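DnaJ homolog subfamily C member 27-A (Xenopus laevis, PDB 6JMG) binds GTP as a Rab-type small GTPase joined to a DnaJ domain and possibly takes part in regulating the MEK/ERK pathway. Local coordinates at residues Lys34-Cys37 against Glu38-Phe41; Phe77-Glu80 against Val81-Glu84; Gly99-Glu102 against Thr103-Leu107; Ala112-Lys115 against Gln116-Pro120; Ala177-Ser180 against Ala181-Asp184. All coordinates share one frame; numbering follows the deposited sequence.

Contact 1 (Lys34-Cys37 against Glu38-Phe41); sequences KRYC and EKRF
The carbonyl oxygen of Lys34 carries the backbone bonding where helix 29-38 runs out. Glu38 N donates to Lys34 O over 3.0 Å, from above the carbonyl plane, and Arg40 N reaches the same oxygen in a weak, long bond. Between them Lys39 turns to positive phi (45°), which ends the helical path and folds the chain back on its last turn. Two CA-H...O contacts follow from this reversal: Lys39 CA lies 3.2 Å from Arg35 O, and Arg35 CA lies 3.4 Å from Arg40 O.

The charged side chains form a second layer. Arg40 holds Glu38 side-on, NH2 at 3.0 Å and NE at 3.1 Å from Glu38 OE1, both nitrogens on one oxygen and from the same face of the carboxylate, while that oxygen sits in the guanidinium plane. Arg40 CG stands between backbone N and carbonyl carbon (chi1 53°), and the extended chain reaches Glu38. Lys34 runs alongside Glu38, its CG 3.6 Å from Glu38 OE1, and its CE packs 3.5 Å from Arg40 NH2. Lys34 NZ and Arg40 NH2 are 4.2 Å apart, a like-charge approach that the nearby carboxylate probably softens.

Arg35 NH1 donates to Gln166 O, and Tyr36 stacks on Phe175 of helix 171-187. Phe41, just beyond, touches the bound GTP, so this C-terminal helix end leads from the P-loop helix into the nucleotide pocket of a Ras-like GTPase.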
loop_
_atom_site.group_PDB
_atom_site.type_symbol
_atom_site.label_atom_id
_atom_site.label_comp_id
_atom_site.label_asym_id
_atom_site.label_seq_id
_atom_site.Cartn_x
_atom_site.Cartn_y
_atom_site.Cartn_z
ATOM N N LYS A 34 -14.769 13.557 9.686
ATOM C CA LYS A 34 -15.421 14.402 10.672
ATOM C C LYS A 34 -16.456 13.639 11.491
ATOM O O LYS A 34 -16.692 14.013 12.644
ATOM C CB LYS A 34 -16.093 15.582 9.963
ATOM C CG LYS A 34 -15.130 16.619 9.464
ATOM C CD LYS A 34 -15.840 17.734 8.728
ATOM C CE LYS A 34 -14.949 18.970 8.675
ATOM N NZ LYS A 34 -15.124 19.733 7.411
ATOM N N ARG A 35 -16.994 12.522 10.963
ATOM C CA ARG A 35 -17.902 11.690 11.743
ATOM C C ARG A 35 -17.192 11.070 12.942
ATOM O O ARG A 35 -17.684 11.150 14.076
ATOM C CB ARG A 35 -18.515 10.606 10.854
ATOM C CG ARG A 35 -19.460 9.607 11.561
ATOM C CD ARG A 35 -20.699 10.285 12.123
ATOM N NE ARG A 35 -21.494 9.373 12.938
ATOM C CZ ARG A 35 -22.776 9.088 12.722
ATOM N NH1 ARG A 35 -23.426 9.651 11.702
ATOM N NH2 ARG A 35 -23.410 8.237 13.533
ATOM N N TYR A 36 -15.999 10.517 12.732
ATOM C CA TYR A 36 -15.310 9.863 13.838
ATOM C C TYR A 36 -14.525 10.849 14.709
ATOM O O TYR A 36 -14.502 10.697 15.934
ATOM C CB TYR A 36 -14.396 8.766 13.300
ATOM C CG TYR A 36 -13.603 8.053 14.358
ATOM C CD1 TYR A 36 -14.132 6.976 15.048
ATOM C CD2 TYR A 36 -12.322 8.463 14.676
ATOM C CE1 TYR A 36 -13.391 6.321 16.025
ATOM C CE2 TYR A 36 -11.587 7.824 15.627
ATOM C CZ TYR A 36 -12.111 6.754 16.299
ATOM O OH TYR A 36 -11.340 6.130 17.258
ATOM N N CYS A 37 -13.938 11.897 14.136
ATOM C CA CYS A 37 -13.056 12.722 14.960
ATOM C C CYS A 37 -13.764 13.894 15.596
ATOM O O CYS A 37 -13.369 14.321 16.685
ATOM C CB CYS A 37 -11.925 13.361 14.131
ATOM S SG CYS A 37 -10.985 12.317 13.060
ATOM N N GLU A 38 -14.816 14.405 14.955
ATOM C CA GLU A 38 -15.547 15.562 15.453
ATOM C C GLU A 38 -16.991 15.243 15.802
ATOM O O GLU A 38 -17.738 16.151 16.184
ATOM C CB GLU A 38 -15.444 16.704 14.444
ATOM C CG GLU A 38 -14.174 17.546 14.672
ATOM C CD GLU A 38 -13.809 18.457 13.502
ATOM O OE1 GLU A 38 -14.551 18.488 12.495
ATOM O OE2 GLU A 38 -12.767 19.146 13.598
ATOM N N LYS A 39 -17.376 13.972 15.728
ATOM C CA LYS A 39 -18.711 13.487 16.058
ATOM C C LYS A 39 -19.810 14.371 15.464
ATOM O O LYS A 39 -20.711 14.853 16.157
ATOM C CB LYS A 39 -18.866 13.369 17.583
ATOM C CG LYS A 39 -17.720 12.626 18.303
ATOM C CD LYS A 39 -17.990 11.107 18.383
ATOM C CE LYS A 39 -16.799 10.235 17.873
ATOM N NZ LYS A 39 -17.176 8.819 17.436
ATOM N N ARG A 40 -19.762 14.520 14.138
ATOM C CA ARG A 40 -20.745 15.356 13.470
ATOM C C ARG A 40 -20.907 14.923 12.019
ATOM O O ARG A 40 -20.037 14.263 11.449
ATOM C CB ARG A 40 -20.374 16.833 13.569
ATOM C CG ARG A 40 -18.991 17.183 13.111
ATOM C CD ARG A 40 -18.854 18.687 13.139
ATOM N NE ARG A 40 -17.614 19.151 12.552
ATOM C CZ ARG A 40 -17.483 20.284 11.878
ATOM N NH1 ARG A 40 -18.526 21.083 11.681
ATOM N NH2 ARG A 40 -16.295 20.611 11.399
ATOM N N PHE A 41 -22.062 15.272 11.437
ATOM C CA PHE A 41 -22.348 14.939 10.043
ATOM C C PHE A 41 -23.438 15.854 9.496
ATOM O O PHE A 41 -24.515 15.970 10.094
ATOM C CB PHE A 41 -22.798 13.481 9.880
ATOM C CG PHE A 41 -23.309 13.182 8.501
ATOM C CD1 PHE A 41 -22.417 12.867 7.467
ATOM C CD2 PHE A 41 -24.669 13.274 8.210
ATOM C CE1 PHE A 41 -22.877 12.631 6.196
ATOM C CE2 PHE A 41 -25.136 13.035 6.930
ATOM C CZ PHE A 41 -24.246 12.704 5.927
#

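Contact 2 (Phe77-Glu80 against Val81-Glu84); sequences FFYE and VRNE
The short helix 79-82, which follows Asp71-His75, a segment thought by similarity to bind GTP, corresponds to the switch II region of Ras-like GTPases, and here Phe78 at its N-cap position meets Val81 and Arg82 one turn on. Arg82 N donates to Phe78 O over 3.0 Å, nearly along the C=O axis, while Asn83 N and Arg82 N make only weak bonds to Tyr79 O.

Arg82 folds back over the start of the helix. A bend at chi3 (-65°) lays one face of its guanidinium against the backbone, with Tyr79 CA 3.6 Å above the plane. Its NH2 comes in at the edge of the Tyr79 ring, whose plane is turned 70° from the guanidinium. The polar ends are taken up outside the helix: NH2 forms a salt bridge with Glu113 of helix 107-117, and NH1 donates to Ala73 O. A leucine here would probably leave Glu113 without this charged mate and Ala73 O without its donor, weakening the tie between helix 79-82 and helix 107-117.

Phe78 and Val81 run alongside each other, with Val81 CG2 at the edge of the Phe78 ring and 4.2 Å from its CD1. The Asn83 amide stands upright on one face of the Tyr79 ring, their planes 90° apart, with Asn83 ND2 3.5 Å above the ring plane toward the rim and Asn83 OD1 3.4 Å from Tyr79 CE1.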
loop_
_atom_site.group_PDB
_atom_site.type_symbol
_atom_site.label_atom_id
_atom_site.label_comp_id
_atom_site.label_asym_id
_atom_site.label_seq_id
_atom_site.Cartn_x
_atom_site.Cartn_y
_atom_site.Cartn_z
ATOM N N PHE A 77 -8.777 18.439 -10.757
ATOM C CA PHE A 77 -8.188 19.773 -10.835
ATOM C C PHE A 77 -7.109 19.970 -9.778
ATOM O O PHE A 77 -6.164 20.738 -9.988
ATOM C CB PHE A 77 -9.294 20.829 -10.692
ATOM C CG PHE A 77 -8.785 22.251 -10.600
ATOM C CD1 PHE A 77 -8.366 22.790 -9.381
ATOM C CD2 PHE A 77 -8.750 23.059 -11.724
ATOM C CE1 PHE A 77 -7.907 24.088 -9.299
ATOM C CE2 PHE A 77 -8.298 24.359 -11.643
ATOM C CZ PHE A 77 -7.865 24.871 -10.431
ATOM N N PHE A 78 -7.237 19.300 -8.632
ATOM C CA PHE A 78 -6.320 19.465 -7.516
ATOM C C PHE A 78 -5.186 18.452 -7.525
ATOM O O PHE A 78 -4.507 18.286 -6.498
ATOM C CB PHE A 78 -7.090 19.399 -6.201
ATOM C CG PHE A 78 -7.997 20.570 -5.986
ATOM C CD1 PHE A 78 -7.475 21.848 -5.833
ATOM C CD2 PHE A 78 -9.373 20.404 -5.956
ATOM C CE1 PHE A 78 -8.309 22.928 -5.651
ATOM C CE2 PHE A 78 -10.208 21.487 -5.769
ATOM C CZ PHE A 78 -9.678 22.747 -5.614
ATOM N N TYR A 79 -4.937 17.815 -8.672
ATOM C CA TYR A 79 -3.822 16.882 -8.794
ATOM C C TYR A 79 -2.517 17.501 -8.300
ATOM O O TYR A 79 -1.814 16.923 -7.457
ATOM C CB TYR A 79 -3.701 16.451 -10.251
ATOM C CG TYR A 79 -2.483 15.632 -10.558
ATOM C CD1 TYR A 79 -2.318 14.368 -10.003
ATOM C CD2 TYR A 79 -1.507 16.109 -11.416
ATOM C CE1 TYR A 79 -1.207 13.604 -10.286
ATOM C CE2 TYR A 79 -0.393 15.354 -11.712
ATOM C CZ TYR A 79 -0.244 14.101 -11.144
ATOM O OH TYR A 79 0.874 13.349 -11.435
ATOM N N GLU A 80 -2.190 18.697 -8.804
ATOM C CA GLU A 80 -0.906 19.312 -8.485
ATOM C C GLU A 80 -0.839 19.759 -7.032
ATOM O O GLU A 80 0.251 19.799 -6.445
ATOM C CB GLU A 80 -0.649 20.493 -9.415
ATOM C CG GLU A 80 -0.300 20.085 -10.841
ATOM C CD GLU A 80 -1.521 20.011 -11.755
ATOM O OE1 GLU A 80 -2.666 19.956 -11.240
ATOM O OE2 GLU A 80 -1.335 20.022 -12.993
ATOM N N VAL A 81 -1.984 20.105 -6.440
ATOM C CA VAL A 81 -2.005 20.476 -5.028
ATOM C C VAL A 81 -1.745 19.255 -4.152
ATOM O O VAL A 81 -1.044 19.346 -3.130
ATOM C CB VAL A 81 -3.331 21.172 -4.671
ATOM C CG1 VAL A 81 -3.474 21.265 -3.167
ATOM C CG2 VAL A 81 -3.409 22.567 -5.313
ATOM N N ARG A 82 -2.306 18.095 -4.533
ATOM C CA ARG A 82 -2.197 16.903 -3.690
ATOM C C ARG A 82 -0.804 16.291 -3.718
ATOM O O ARG A 82 -0.377 15.707 -2.714
ATOM C CB ARG A 82 -3.158 15.804 -4.153
ATOM C CG ARG A 82 -4.601 16.105 -4.169
ATOM C CD ARG A 82 -5.368 14.833 -4.519
ATOM N NE ARG A 82 -5.133 14.313 -5.870
ATOM C CZ ARG A 82 -6.005 14.398 -6.883
ATOM N NH1 ARG A 82 -7.187 14.990 -6.719
ATOM N NH2 ARG A 82 -5.701 13.889 -8.075
ATOM N N ASN A 83 -0.066 16.447 -4.828
ATOM C CA ASN A 83 1.170 15.679 -5.010
ATOM C C ASN A 83 2.169 15.876 -3.874
ATOM O O ASN A 83 2.909 14.948 -3.544
ATOM C CB ASN A 83 1.841 16.071 -6.322
ATOM C CG ASN A 83 1.141 15.499 -7.518
ATOM O OD1 ASN A 83 0.334 14.576 -7.394
ATOM N ND2 ASN A 83 1.437 16.044 -8.692
ATOM N N GLU A 84 2.186 17.051 -3.233
ATOM C CA GLU A 84 3.151 17.274 -2.165
ATOM C C GLU A 84 2.900 16.412 -0.933
ATOM O O GLU A 84 3.809 16.277 -0.101
ATOM C CB GLU A 84 3.153 18.745 -1.736
ATOM C CG GLU A 84 4.269 19.585 -2.361
ATOM C CD GLU A 84 5.662 19.256 -1.825
ATOM O OE1 GLU A 84 6.540 19.015 -2.666
ATOM O OE2 GLU A 84 5.904 19.264 -0.593
#

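Contact 3 (Gly99-Glu102 against Thr103-Leu107); sequences GHKE and TFESL
From His100 the backbone enters helix 101-105, whose clearest i to i+4 bond runs from Glu105 N to Lys101 O at 3.0 Å, followed by Ser106 N to Glu102 O. At the entrance, His100 O accepts twice from Thr103. The hydroxyl OG1 comes in almost in line with the C=O at 2.9 Å, and the amide N at 3.1 Å arrives from above the carbonyl plane. With OG1 set between its own backbone N and carbonyl carbon (chi1 74°), the threonine can turn its hydroxyl back to His100 O while CG2 packs 4.2 Å from His100 CB. That same OG1 also bonds to Asp97 N, so the buried hydroxyl is held by two hydrogen bonds.

On the exposed flank Lys101 and Glu105 meet through the aliphatic part of the lysine: CG lies 3.8 Å from Glu105 OE2, whereas NZ stays 4.9 Å from that oxygen.

The turn is tied to the end of strand 91-97 by Asp97, which also binds His100 ND1. Phe104 lies against Tyr96 of that strand and Trp152 of helix 146-154, and Ser106 OG bonds to Asn24 of the GTP-binding loop.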
loop_
_atom_site.group_PDB
_atom_site.type_symbol
_atom_site.label_atom_id
_atom_site.label_comp_id
_atom_site.label_asym_id
_atom_site.label_seq_id
_atom_site.Cartn_x
_atom_site.Cartn_y
_atom_site.Cartn_z
ATOM N N GLY A 99 -22.662 3.383 -4.576
ATOM C CA GLY A 99 -23.719 3.779 -5.477
ATOM C C GLY A 99 -23.284 4.270 -6.836
ATOM O O GLY A 99 -24.147 4.550 -7.673
ATOM N N HIS A 100 -21.978 4.387 -7.085
ATOM C CA HIS A 100 -21.452 4.996 -8.309
ATOM C C HIS A 100 -20.187 4.231 -8.688
ATOM O O HIS A 100 -19.119 4.449 -8.106
ATOM C CB HIS A 100 -21.187 6.486 -8.083
ATOM C CG HIS A 100 -22.431 7.327 -7.976
ATOM N ND1 HIS A 100 -22.879 7.851 -6.782
ATOM C CD2 HIS A 100 -23.292 7.771 -8.923
ATOM C CE1 HIS A 100 -23.973 8.562 -6.994
ATOM N NE2 HIS A 100 -24.243 8.532 -8.285
ATOM N N LYS A 101 -20.298 3.336 -9.669
ATOM C CA LYS A 101 -19.214 2.384 -9.832
ATOM C C LYS A 101 -17.957 3.033 -10.433
ATOM O O LYS A 101 -16.840 2.564 -10.178
ATOM C CB LYS A 101 -19.782 1.110 -10.505
ATOM C CG LYS A 101 -18.855 0.245 -11.361
ATOM C CD LYS A 101 -19.288 -1.286 -11.513
ATOM C CE LYS A 101 -20.668 -1.683 -12.125
ATOM N NZ LYS A 101 -20.642 -2.080 -13.523
ATOM N N GLU A 102 -18.096 4.160 -11.139
ATOM C CA GLU A 102 -16.917 4.867 -11.641
ATOM C C GLU A 102 -15.962 5.281 -10.518
ATOM O O GLU A 102 -14.777 5.496 -10.775
ATOM C CB GLU A 102 -17.336 6.093 -12.445
ATOM C CG GLU A 102 -17.920 7.190 -11.616
ATOM C CD GLU A 102 -19.428 7.068 -11.477
ATOM O OE1 GLU A 102 -20.017 6.065 -11.962
ATOM O OE2 GLU A 102 -20.021 7.985 -10.870
ATOM N N THR A 103 -16.455 5.468 -9.287
ATOM C CA THR A 103 -15.541 5.802 -8.191
ATOM C C THR A 103 -14.778 4.579 -7.704
ATOM O O THR A 103 -13.643 4.707 -7.233
ATOM C CB THR A 103 -16.283 6.454 -7.007
ATOM O OG1 THR A 103 -17.047 5.480 -6.278
ATOM C CG2 THR A 103 -17.198 7.578 -7.467
ATOM N N PHE A 104 -15.378 3.391 -7.806
ATOM C CA PHE A 104 -14.648 2.185 -7.450
ATOM C C PHE A 104 -13.606 1.853 -8.511
ATOM O O PHE A 104 -12.459 1.515 -8.190
ATOM C CB PHE A 104 -15.622 1.016 -7.264
ATOM C CG PHE A 104 -14.947 -0.307 -7.088
ATOM C CD1 PHE A 104 -14.344 -0.632 -5.881
ATOM C CD2 PHE A 104 -14.891 -1.217 -8.123
ATOM C CE1 PHE A 104 -13.696 -1.853 -5.709
ATOM C CE2 PHE A 104 -14.253 -2.432 -7.953
ATOM C CZ PHE A 104 -13.655 -2.751 -6.737
ATOM N N GLU A 105 -13.977 1.971 -9.783
ATOM C CA GLU A 105 -13.022 1.686 -10.844
ATOM C C GLU A 105 -11.839 2.638 -10.806
ATOM O O GLU A 105 -10.710 2.237 -11.119
ATOM C CB GLU A 105 -13.719 1.749 -12.197
ATOM C CG GLU A 105 -14.436 0.468 -12.567
ATOM C CD GLU A 105 -15.548 0.717 -13.552
ATOM O OE1 GLU A 105 -15.814 1.907 -13.827
ATOM O OE2 GLU A 105 -16.151 -0.267 -14.040
ATOM N N SER A 106 -12.052 3.867 -10.341
ATOM C CA SER A 106 -10.965 4.831 -10.353
ATOM C C SER A 106 -9.908 4.534 -9.295
ATOM O O SER A 106 -8.866 5.198 -9.276
ATOM C CB SER A 106 -11.518 6.255 -10.203
ATOM O OG SER A 106 -11.421 6.708 -8.869
ATOM N N LEU A 107 -10.106 3.518 -8.453
ATOM C CA LEU A 107 -9.189 3.339 -7.332
ATOM C C LEU A 107 -7.817 2.870 -7.784
ATOM O O LEU A 107 -6.825 3.178 -7.120
ATOM C CB LEU A 107 -9.758 2.334 -6.334
ATOM C CG LEU A 107 -10.972 2.769 -5.520
ATOM C CD1 LEU A 107 -11.360 1.655 -4.585
ATOM C CD2 LEU A 107 -10.667 4.036 -4.736
#

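Contact 4 (Ala112-Lys115 against Gln116-Pro120); sequences AEMK and QELGP
Met114 and Leu118 meet on the apolar side of the C-terminal turn of helix 107-117, one of the helices flanking the central sheet of the Ras-like fold. Met114 is the buried part, its extended chain running to Ile20 and Met22 of strand 15-22. Leu118 sits at the margin, partly exposed, its CD1 4.4 Å from Met114 CG.

The loose side belongs to Lys115 and Gln116, which extend outward and across this contact meet little besides backbone. A separate flank faces helix 79-82 and Tyr86. There Glu113 and Glu117, a turn apart, keep their carboxylates well separated, OE1 of Glu113 being 6.5 Å from OE2 of Glu117; Glu113, already paired with Arg82, also bonds to Tyr86 OH, and Glu117 touches Asn83 and Tyr86.

The backbone bonding weakens along the turn as well. Gln116 N to Ala112 O is a sound bond of 3.0 Å, whereas Glu117 N to Glu113 O and Leu118 N to Met114 O are both weak. Gly119, poorly ordered, then leaves the helix with positive phi (73°), a conformation that suits glycine. Just before it, the chi1 of Leu118 (-56°) sets CG opposite the carbonyl carbon and places the branch over Met114 O, with Leu118 CG 3.4 Å from that oxygen.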
loop_
_atom_site.group_PDB
_atom_site.type_symbol
_atom_site.label_atom_id
_atom_site.label_comp_id
_atom_site.label_asym_id
_atom_site.label_seq_id
_atom_site.Cartn_x
_atom_site.Cartn_y
_atom_site.Cartn_z
ATOM N N ALA A 112 -2.006 4.419 -8.526
ATOM C CA ALA A 112 -0.966 4.810 -9.468
ATOM C C ALA A 112 -0.461 6.215 -9.174
ATOM O O ALA A 112 0.748 6.478 -9.216
ATOM C CB ALA A 112 -1.498 4.726 -10.898
ATOM N N GLU A 113 -1.376 7.131 -8.873
ATOM C CA GLU A 113 -0.976 8.510 -8.640
ATOM C C GLU A 113 -0.131 8.625 -7.382
ATOM O O GLU A 113 0.907 9.295 -7.382
ATOM C CB GLU A 113 -2.214 9.389 -8.552
ATOM C CG GLU A 113 -1.939 10.736 -8.001
ATOM C CD GLU A 113 -3.127 11.621 -8.121
ATOM O OE1 GLU A 113 -3.300 12.483 -7.236
ATOM O OE2 GLU A 113 -3.891 11.435 -9.094
ATOM N N MET A 114 -0.530 7.939 -6.320
ATOM C CA MET A 114 0.300 7.896 -5.126
ATOM C C MET A 114 1.637 7.233 -5.415
ATOM O O MET A 114 2.691 7.766 -5.053
ATOM C CB MET A 114 -0.421 7.146 -4.001
ATOM C CG MET A 114 0.306 7.211 -2.656
ATOM S SD MET A 114 -0.408 6.201 -1.349
ATOM C CE MET A 114 0.329 6.998 0.060
ATOM N N LYS A 115 1.615 6.080 -6.101
ATOM C CA LYS A 115 2.851 5.335 -6.326
ATOM C C LYS A 115 3.888 6.143 -7.093
ATOM O O LYS A 115 5.089 5.983 -6.837
ATOM C CB LYS A 115 2.575 4.030 -7.067
ATOM C CG LYS A 115 2.565 2.796 -6.194
ATOM C CD LYS A 115 2.080 1.565 -6.971
ATOM C CE LYS A 115 1.689 0.415 -6.043
ATOM N NZ LYS A 115 0.817 -0.595 -6.719
ATOM N N GLN A 116 3.481 7.024 -8.016
ATOM C CA GLN A 116 4.545 7.791 -8.654
ATOM C C GLN A 116 5.060 8.944 -7.810
ATOM O O GLN A 116 6.199 9.374 -8.013
ATOM C CB GLN A 116 4.210 8.302 -10.045
ATOM C CG GLN A 116 5.581 8.130 -10.743
ATOM C CD GLN A 116 5.694 8.556 -12.179
ATOM O OE1 GLN A 116 6.760 9.022 -12.612
ATOM N NE2 GLN A 116 4.625 8.373 -12.945
ATOM N N GLU A 117 4.254 9.496 -6.910
ATOM C CA GLU A 117 4.783 10.585 -6.106
ATOM C C GLU A 117 5.767 10.096 -5.057
ATOM O O GLU A 117 6.388 10.924 -4.380
ATOM C CB GLU A 117 3.649 11.351 -5.439
ATOM C CG GLU A 117 3.758 12.838 -5.657
ATOM C CD GLU A 117 4.005 13.194 -7.110
ATOM O OE1 GLU A 117 5.046 13.835 -7.378
ATOM O OE2 GLU A 117 3.155 12.844 -7.973
ATOM N N LEU A 118 5.905 8.784 -4.895
ATOM C CA LEU A 118 6.855 8.200 -3.964
ATOM C C LEU A 118 8.132 7.712 -4.641
ATOM O O LEU A 118 9.062 7.286 -3.943
ATOM C CB LEU A 118 6.193 7.033 -3.207
ATOM C CG LEU A 118 4.901 7.368 -2.466
ATOM C CD1 LEU A 118 4.492 6.245 -1.514
ATOM C CD2 LEU A 118 5.059 8.696 -1.716
ATOM N N GLY A 119 8.200 7.767 -5.971
ATOM C CA GLY A 119 9.365 7.333 -6.705
ATOM C C GLY A 119 9.514 5.825 -6.727
ATOM O O GLY A 119 8.670 5.085 -6.211
ATOM N N PRO A 120 10.602 5.338 -7.338
ATOM C CA PRO A 120 10.814 3.879 -7.403
ATOM C C PRO A 120 11.213 3.258 -6.071
ATOM O O PRO A 120 10.977 2.059 -5.875
ATOM C CB PRO A 120 11.935 3.731 -8.444
ATOM C CG PRO A 120 11.937 5.037 -9.202
ATOM C CD PRO A 120 11.533 6.074 -8.206
#

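Contact 5 (Ala177-Ser180 against Ala181-Asp184); sequences AFYS and AIVD
One face of the Phe178 ring is taken by Ile182 CD1, a CH-pi contact in which the methyl stands 3.7 Å from the ring centroid and only 12° off the normal. The neighbouring Tyr179 ring receives Phe178 CD2 on one face, toward the rim, while Ile182 CD1 approaches it obliquely at 4.3 Å from Tyr179 CD1. This three-residue cluster lies on the inner side of helix 171-187, the C-terminal helix of the Ras-like GTPase fold, where it packs against the central sheet.

Torsions explain the fit. Phe178 has CG opposite its backbone N (chi1 -174°), and the ring swings out beside the helix, where the nearly extended Ile182 chain (chi2 172°) can carry CD1 across to its centre. Beyond the cluster, Phe178 rests on Val19, Val128 and Ala130, Tyr179 on Ile17, Val58 and Ile60, and Ile182 on Ile17 and Val128. A serine in place of Phe178 would probably strip the Ile182 methyl of its aromatic platform and open a gap between helix and strands.

Two polar side chains are satisfied beyond this turn: Asp184 by a salt bridge to Lys61, Ser180 OG by a bond to Gln176 O. The backbone is regular helix, with four consecutive i to i+4 bonds; in the last of them Asp184 N donates to Ser180 O at 2.8 Å.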
loop_
_atom_site.group_PDB
_atom_site.type_symbol
_atom_site.label_atom_id
_atom_site.label_comp_id
_atom_site.label_asym_id
_atom_site.label_seq_id
_atom_site.Cartn_x
_atom_site.Cartn_y
_atom_site.Cartn_z
ATOM N N ALA A 177 -9.675 -0.574 13.558
ATOM C CA ALA A 177 -8.788 -1.482 12.851
ATOM C C ALA A 177 -7.643 -0.720 12.200
ATOM O O ALA A 177 -6.502 -1.194 12.182
ATOM C CB ALA A 177 -9.572 -2.265 11.812
ATOM N N PHE A 178 -7.947 0.465 11.667
ATOM C CA PHE A 178 -6.966 1.307 10.992
ATOM C C PHE A 178 -5.812 1.660 11.921
ATOM O O PHE A 178 -4.640 1.453 11.584
ATOM C CB PHE A 178 -7.680 2.567 10.519
ATOM C CG PHE A 178 -6.861 3.517 9.675
ATOM C CD1 PHE A 178 -6.312 3.130 8.465
ATOM C CD2 PHE A 178 -6.751 4.848 10.055
ATOM C CE1 PHE A 178 -5.639 4.047 7.667
ATOM C CE2 PHE A 178 -6.070 5.763 9.272
ATOM C CZ PHE A 178 -5.520 5.365 8.078
ATOM N N TYR A 179 -6.130 2.209 13.098
ATOM C CA TYR A 179 -5.083 2.681 13.993
ATOM C C TYR A 179 -4.358 1.526 14.658
ATOM O O TYR A 179 -3.179 1.660 15.007
ATOM C CB TYR A 179 -5.661 3.643 15.031
ATOM C CG TYR A 179 -6.034 4.999 14.469
ATOM C CD1 TYR A 179 -5.136 5.712 13.696
ATOM C CD2 TYR A 179 -7.305 5.551 14.687
ATOM C CE1 TYR A 179 -5.465 6.962 13.180
ATOM C CE2 TYR A 179 -7.652 6.804 14.171
ATOM C CZ TYR A 179 -6.721 7.507 13.420
ATOM O OH TYR A 179 -7.028 8.750 12.893
ATOM N N SER A 180 -5.027 0.386 14.842
ATOM C CA SER A 180 -4.303 -0.746 15.402
ATOM C C SER A 180 -3.291 -1.292 14.407
ATOM O O SER A 180 -2.154 -1.588 14.778
ATOM C CB SER A 180 -5.267 -1.836 15.842
ATOM O OG SER A 180 -6.341 -1.285 16.582
ATOM N N ALA A 181 -3.654 -1.387 13.134
ATOM C CA ALA A 181 -2.663 -1.793 12.149
ATOM C C ALA A 181 -1.512 -0.784 12.092
ATOM O O ALA A 181 -0.349 -1.164 11.927
ATOM C CB ALA A 181 -3.325 -1.977 10.778
ATOM N N ILE A 182 -1.812 0.504 12.267
ATOM C CA ILE A 182 -0.762 1.513 12.193
ATOM C C ILE A 182 0.132 1.441 13.428
ATOM O O ILE A 182 1.353 1.600 13.331
ATOM C CB ILE A 182 -1.366 2.917 12.000
ATOM C CG1 ILE A 182 -2.009 3.043 10.613
ATOM C CG2 ILE A 182 -0.293 3.983 12.124
ATOM C CD1 ILE A 182 -2.799 4.353 10.399
ATOM N N VAL A 183 -0.450 1.209 14.607
ATOM C CA VAL A 183 0.366 0.978 15.798
ATOM C C VAL A 183 1.240 -0.257 15.607
ATOM O O VAL A 183 2.427 -0.251 15.956
ATOM C CB VAL A 183 -0.520 0.865 17.056
ATOM C CG1 VAL A 183 0.276 0.303 18.220
ATOM C CG2 VAL A 183 -1.084 2.232 17.435
ATOM N N ASP A 184 0.667 -1.339 15.064
ATOM C CA ASP A 184 1.460 -2.534 14.787
ATOM C C ASP A 184 2.578 -2.224 13.800
ATOM O O ASP A 184 3.691 -2.745 13.924
ATOM C CB ASP A 184 0.577 -3.665 14.242
ATOM C CG ASP A 184 -0.396 -4.211 15.274
ATOM O OD1 ASP A 184 -0.205 -3.976 16.493
ATOM O OD2 ASP A 184 -1.362 -4.893 14.861
#

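In the fold
All five contacts lie in the Ras-like GTPase domain and follow one another in series, each closing before the next opens. They are single helical turns or helix ends around the six-stranded sheet. Contacts 2 and 4 touch, their centres 13 Å apart, and the Arg82-Glu113 salt bridge joins their helices. Contacts 3 and 4 sit on successive helices, with nearest atoms about 5 Å apart. Contacts 1 and 5 lie on the same side of the chain's centre; their nearest atoms are about 4 Å apart, without touching. Contact 1 reaches the GTP directly, whereas contact 5 lies against the sheet, away from the nucleotide. Together they link the nucleotide site to the helices around the sheet.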